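Local coordinates for protein EF-P arginine 32 rhamnosyl-transferase (Pseudomonas putida KT2440, PDB 5NV8) that belongs to the EarP family of bacterial rhamnosyltransferases, glycosyltransferases whose two Rossmann-like lobes follow the GT-B plan, at residues 250-255 with 259-264; 214-219 with 239-244. All coordinates share one frame; numbering follows the deposited sequence.

Interaction 1: residues 250-255 with 259-264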
loop_
_atom_site.group_PDB
_atom_site.type_symbol
_atom_site.label_atom_id
_atom_site.label_comp_id
_atom_site.label_asym_id
_atom_site.label_seq_id
_atom_site.Cartn_x
_atom_site.Cartn_y
_atom_site.Cartn_z
ATOM N N GLY A 250 -1.970 21.438 -0.358
ATOM C CA GLY A 250 -1.894 22.403 -1.433
ATOM C C GLY A 250 -0.491 22.903 -1.715
ATOM O O GLY A 250 -0.185 23.249 -2.864
ATOM N N ASP A 251 0.367 22.945 -0.698
ATOM C CA ASP A 251 1.704 23.503 -0.864
ATOM C C ASP A 251 2.566 22.596 -1.734
ATOM O O ASP A 251 2.609 21.378 -1.532
ATOM C CB ASP A 251 2.365 23.707 0.498
ATOM C CG ASP A 251 1.680 24.776 1.322
ATOM O OD1 ASP A 251 0.850 25.522 0.762
ATOM O OD2 ASP A 251 1.972 24.871 2.532
ATOM N N VAL A 252 3.252 23.194 -2.704
ATOM C CA VAL A 252 4.194 22.489 -3.565
ATOM C C VAL A 252 5.455 23.337 -3.684
ATOM O O VAL A 252 5.383 24.529 -4.002
ATOM C CB VAL A 252 3.584 22.169 -4.949
ATOM C CG1 VAL A 252 3.188 23.434 -5.701
ATOM C CG2 VAL A 252 4.539 21.335 -5.783
ATOM N N ARG A 253 6.608 22.737 -3.384
ATOM C CA ARG A 253 7.863 23.472 -3.298
ATOM C C ARG A 253 8.983 22.689 -3.970
ATOM O O ARG A 253 9.021 21.455 -3.921
ATOM C CB ARG A 253 8.243 23.770 -1.835
ATOM C CG ARG A 253 7.095 24.291 -0.974
ATOM C CD ARG A 253 7.548 24.597 0.445
ATOM N NE ARG A 253 7.075 25.904 0.892
ATOM C CZ ARG A 253 7.149 26.337 2.147
ATOM N NH1 ARG A 253 7.701 25.575 3.079
ATOM N NH2 ARG A 253 6.697 27.543 2.464
ATOM N N THR A 254 9.914 23.424 -4.578
ATOM C CA THR A 254 10.996 22.846 -5.364
ATOM C C THR A 254 12.346 23.179 -4.744
ATOM O O THR A 254 12.583 24.314 -4.317
ATOM C CB THR A 254 10.955 23.352 -6.816
ATOM O OG1 THR A 254 9.699 23.001 -7.411
ATOM C CG2 THR A 254 12.083 22.742 -7.639
ATOM N N ARG A 255 13.227 22.176 -4.694
ATOM C CA ARG A 255 14.622 22.354 -4.293
ATOM C C ARG A 255 15.485 21.552 -5.257
ATOM O O ARG A 255 15.510 20.319 -5.187
ATOM C CB ARG A 255 14.863 21.903 -2.854
ATOM C CG ARG A 255 14.105 22.695 -1.822
ATOM C CD ARG A 255 14.788 24.023 -1.542
ATOM N NE ARG A 255 14.303 24.604 -0.298
ATOM C CZ ARG A 255 13.131 25.215 -0.166
ATOM N NH1 ARG A 255 12.315 25.337 -1.206
ATOM N NH2 ARG A 255 12.775 25.704 1.010
ATOM N N THR A 259 10.798 18.380 -6.527
ATOM C CA THR A 259 9.640 19.230 -6.274
ATOM C C THR A 259 8.703 18.476 -5.340
ATOM O O THR A 259 8.205 17.399 -5.688
ATOM C CB THR A 259 8.929 19.611 -7.578
ATOM O OG1 THR A 259 9.683 20.622 -8.257
ATOM C CG2 THR A 259 7.544 20.149 -7.287
ATOM N N VAL A 260 8.483 19.026 -4.151
ATOM C CA VAL A 260 7.694 18.377 -3.110
ATOM C C VAL A 260 6.268 18.903 -3.178
ATOM O O VAL A 260 6.047 20.092 -3.432
ATOM C CB VAL A 260 8.327 18.611 -1.721
ATOM C CG1 VAL A 260 7.924 19.963 -1.129
ATOM C CG2 VAL A 260 7.965 17.482 -0.781
ATOM N N GLN A 261 5.294 18.015 -2.978
ATOM C CA GLN A 261 3.888 18.401 -3.036
ATOM C C GLN A 261 3.096 17.642 -1.983
ATOM O O GLN A 261 3.251 16.426 -1.844
ATOM C CB GLN A 261 3.284 18.146 -4.423
ATOM C CG GLN A 261 1.900 18.768 -4.595
ATOM C CD GLN A 261 1.405 18.754 -6.032
ATOM O OE1 GLN A 261 1.896 17.995 -6.867
ATOM N NE2 GLN A 261 0.421 19.599 -6.324
ATOM N N VAL A 262 2.238 18.365 -1.265
ATOM C CA VAL A 262 1.426 17.809 -0.187
ATOM C C VAL A 262 0.025 17.531 -0.715
ATOM O O VAL A 262 -0.631 18.428 -1.261
ATOM C CB VAL A 262 1.378 18.759 1.020
ATOM C CG1 VAL A 262 0.892 18.019 2.256
ATOM C CG2 VAL A 262 2.747 19.377 1.265
ATOM N N LEU A 263 -0.438 16.298 -0.543
ATOM C CA LEU A 263 -1.745 15.852 -1.000
ATOM C C LEU A 263 -2.720 15.719 0.167
ATOM O O LEU A 263 -2.311 15.545 1.319
ATOM C CB LEU A 263 -1.633 14.501 -1.721
ATOM C CG LEU A 263 -0.931 14.473 -3.081
ATOM C CD1 LEU A 263 -1.039 13.092 -3.699
ATOM C CD2 LEU A 263 -1.514 15.529 -4.011
ATOM N N PRO A 264 -4.017 15.809 -0.094
ATOM C CA PRO A 264 -5.012 15.526 0.944
ATOM C C PRO A 264 -5.254 14.023 1.049
ATOM O O PRO A 264 -4.721 13.225 0.281
ATOM C CB PRO A 264 -6.255 16.262 0.444
ATOM C CG PRO A 264 -6.125 16.215 -1.041
ATOM C CD PRO A 264 -4.642 16.303 -1.335
#

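Interaction 2: residues 214-219 with 239-244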
loop_
_atom_site.group_PDB
_atom_site.type_symbol
_atom_site.label_atom_id
_atom_site.label_comp_id
_atom_site.label_asym_id
_atom_site.label_seq_id
_atom_site.Cartn_x
_atom_site.Cartn_y
_atom_site.Cartn_z
ATOM N N TRP A 214 17.289 10.892 1.878
ATOM C CA TRP A 214 16.653 10.552 0.608
ATOM C C TRP A 214 16.300 11.806 -0.183
ATOM O O TRP A 214 16.573 11.889 -1.386
ATOM C CB TRP A 214 15.403 9.707 0.853
ATOM C CG TRP A 214 14.916 8.999 -0.372
ATOM C CD1 TRP A 214 15.634 8.722 -1.497
ATOM C CD2 TRP A 214 13.601 8.479 -0.598
ATOM N NE1 TRP A 214 14.850 8.061 -2.409
ATOM C CE2 TRP A 214 13.596 7.898 -1.881
ATOM C CE3 TRP A 214 12.428 8.445 0.161
ATOM C CZ2 TRP A 214 12.466 7.291 -2.422
ATOM C CZ3 TRP A 214 11.305 7.843 -0.378
ATOM C CH2 TRP A 214 11.333 7.274 -1.658
ATOM N N LEU A 215 15.684 12.790 0.478
ATOM C CA LEU A 215 15.329 14.027 -0.209
ATOM C C LEU A 215 16.564 14.792 -0.665
ATOM O O LEU A 215 16.507 15.511 -1.669
ATOM C CB LEU A 215 14.464 14.903 0.696
ATOM C CG LEU A 215 13.224 14.258 1.319
ATOM C CD1 LEU A 215 12.463 15.284 2.150
ATOM C CD2 LEU A 215 12.325 13.644 0.259
ATOM N N ASP A 216 17.683 14.659 0.052
ATOM C CA ASP A 216 18.932 15.238 -0.429
ATOM C C ASP A 216 19.406 14.534 -1.695
ATOM O O ASP A 216 19.968 15.171 -2.594
ATOM C CB ASP A 216 20.006 15.164 0.658
ATOM C CG ASP A 216 19.754 16.135 1.796
ATOM O OD1 ASP A 216 19.025 17.127 1.587
ATOM O OD2 ASP A 216 20.294 15.908 2.901
ATOM N N ALA A 217 19.186 13.221 -1.782
ATOM C CA ALA A 217 19.565 12.484 -2.983
ATOM C C ALA A 217 18.709 12.891 -4.176
ATOM O O ALA A 217 19.229 13.102 -5.277
ATOM C CB ALA A 217 19.460 10.980 -2.729
ATOM N N LEU A 218 17.392 13.010 -3.974
ATOM C CA LEU A 218 16.506 13.410 -5.063
ATOM C C LEU A 218 16.791 14.836 -5.515
ATOM O O LEU A 218 16.817 15.120 -6.719
ATOM C CB LEU A 218 15.046 13.271 -4.626
ATOM C CG LEU A 218 14.581 11.883 -4.168
ATOM C CD1 LEU A 218 13.094 11.884 -3.826
ATOM C CD2 LEU A 218 14.883 10.838 -5.232
ATOM N N ALA A 219 17.015 15.747 -4.564
ATOM C CA ALA A 219 17.251 17.143 -4.914
ATOM C C ALA A 219 18.557 17.328 -5.673
ATOM O O ALA A 219 18.669 18.248 -6.491
ATOM C CB ALA A 219 17.245 18.009 -3.655
ATOM N N SER A 239 8.747 19.041 6.522
ATOM C CA SER A 239 8.889 20.463 6.803
ATOM C C SER A 239 10.243 20.769 7.431
ATOM O O SER A 239 10.881 21.771 7.084
ATOM C CB SER A 239 7.753 20.935 7.709
ATOM O OG SER A 239 6.500 20.463 7.244
ATOM N N GLN A 240 10.703 19.916 8.350
ATOM C CA GLN A 240 12.008 20.117 8.972
ATOM C C GLN A 240 13.145 20.041 7.962
ATOM O O GLN A 240 14.233 20.563 8.228
ATOM C CB GLN A 240 12.232 19.085 10.080
ATOM C CG GLN A 240 11.116 19.010 11.108
ATOM C CD GLN A 240 11.124 17.701 11.881
ATOM O OE1 GLN A 240 12.174 17.087 12.075
ATOM N NE2 GLN A 240 9.949 17.267 12.323
ATOM N N TRP A 241 12.922 19.400 6.812
ATOM C CA TRP A 241 13.957 19.331 5.788
ATOM C C TRP A 241 13.966 20.582 4.917
ATOM O O TRP A 241 15.036 21.124 4.619
ATOM C CB TRP A 241 13.763 18.082 4.925
ATOM C CG TRP A 241 14.817 17.928 3.871
ATOM C CD1 TRP A 241 16.070 17.412 4.033
ATOM C CD2 TRP A 241 14.714 18.307 2.494
ATOM N NE1 TRP A 241 16.752 17.442 2.842
ATOM C CE2 TRP A 241 15.941 17.987 1.880
ATOM C CE3 TRP A 241 13.702 18.882 1.719
ATOM C CZ2 TRP A 241 16.184 18.222 0.528
ATOM C CZ3 TRP A 241 13.945 19.117 0.376
ATOM C CH2 TRP A 241 15.178 18.788 -0.205
ATOM N N LEU A 242 12.788 21.054 4.500
ATOM C CA LEU A 242 12.728 22.255 3.675
ATOM C C LEU A 242 13.074 23.505 4.474
ATOM O O LEU A 242 13.601 24.470 3.911
ATOM C CB LEU A 242 11.343 22.388 3.044
ATOM C CG LEU A 242 11.018 21.352 1.965
ATOM C CD1 LEU A 242 9.527 21.075 1.926
ATOM C CD2 LEU A 242 11.518 21.811 0.603
ATOM N N GLY A 243 12.782 23.511 5.773
ATOM C CA GLY A 243 13.207 24.575 6.656
ATOM C C GLY A 243 12.306 25.790 6.715
ATOM O O GLY A 243 12.593 26.712 7.490
ATOM N N GLU A 244 11.234 25.830 5.933
ATOM C CA GLU A 244 10.332 26.969 5.944
ATOM C C GLU A 244 9.166 26.679 6.895
ATOM O O GLU A 244 9.264 25.811 7.771
ATOM C CB GLU A 244 9.889 27.278 4.509
ATOM C CG GLU A 244 10.873 26.811 3.447
ATOM C CD GLU A 244 10.719 27.545 2.126
ATOM O OE1 GLU A 244 9.591 27.637 1.609
ATOM O OE2 GLU A 244 11.742 28.026 1.595
#

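Interaction 1: residues 250-255 with 259-264
T259 and V252 bury the most surface here, and they meet diagonally on the same face of two antiparallel strands: CG2 of V252 lies 3.6 Å from CG2 of T259. Both methyls stand anti to their own backbone N, and for V252 (chi1 61°) this carries CG2 across the gap, leaving CG1 between N and the carbonyl carbon. The same V252 methyl also approaches Q261 CB at 3.7 Å, and so lies against both residues. Further along, T259 turns its hydroxyl to T254. Their OG1 atoms are 2.5 Å apart, short for a hydrogen bond, and the geometry leaves its direction open. V252, T254, T259 and Q261 share this face. Q261 runs alongside V252 through CG, and its OE1 is hydrogen-bonded by H226.

Antiparallel at 162° and joined by a short turn, the strands form a beta hairpin, and strand 252-255 forms the outer edge of the mixed six-stranded sheet in a Rossmann-like lobe. The backbone gives the register: V252 with Q261 and T254 with T259 are non-hydrogen-bonded pairs, whereas R253 with V260 is hydrogen-bonded. R253 N reaches V260 O at 2.7 Å. V262 N donates to D251 O at 3.0 Å, and the weak bond from G250 N to V262 O extends the pairing beyond the strand end.

The opposite face carries R253 and V260. V260 CG1 sits 3.9 Å from CB of R253, where only the aliphatic root of the arginine takes part; its chain then leads away, and NH2 forms a salt bridge with E244. V260 itself is buried, covered by L238 and L242 of helix 235-242, whereas V252 and T254 on the other face are exposed.

Interaction 2: residues 214-219 with 239-244
Two neighbouring helices of the Rossmann-like lobe meet through L215, D216 and A219 on one side and W241 on the other. Helix 211-220 is the crossover helix of a beta-alpha-beta unit, linking the adjacent parallel strands 199-203 and 225-230, and helix 235-242 follows the second of these. The nearest CA atoms, those of L215 and W241, are 8.1 Å apart, wide enough for a single indole to bridge the gap. W241 does this with CG anti to its backbone N (chi1 -178°), which sends the ring out from its helix toward the other.

L215 covers one face of that ring. Its CB lies 3.7 Å from the centroid of the six-membered ring and close to the ring normal, a CH-pi contact, while its CD1 sits 3.8 Å from W241 CD2, an atom of the bond where the five- and six-membered rings of the indole fuse. A219 meets the edge of the ring instead: its CB is near the ring plane, 4.1 Å from W241 CH2. One turn of helix separates L215 from A219, so the benzo part of the indole is met by both a face and an edge contact.

The polar part of the contact is D216. OD1 accepts from W241 NE1 at 2.6 Å, with an N-H...O angle of 144°, a somewhat bent bond. OD1 lies nearly in the indole plane, but the nitrogen approaches from above the carboxylate, 50° out of its plane. On the inner side, L215 also packs on L227 of strand 225-230.

L215 over one face and the bond from NE1 to D216 at the edge together restrain the position and rotation of the indole, and the negative carboxylate would be expected to polarise that N-H.

Both contacts lie toward the periphery of the same lobe, their centres about 11 Å apart, and each is only partly buried. Interaction 1 is strand pairing at the edge of the sheet, built mainly from backbone bonds with a threonine pair added; interaction 2 joins two helices beside that sheet and rests on one indole. They meet at the end of helix 235-242. L242 CD1 packs 3.6 Å from V260 CG1, while E244, poorly ordered, bridges R255 and R253 by salt bridges. A219 CB also lies 3.3 Å from R255 O. The apolar joint is therefore inside, between helix and hairpin, and the charged one outside.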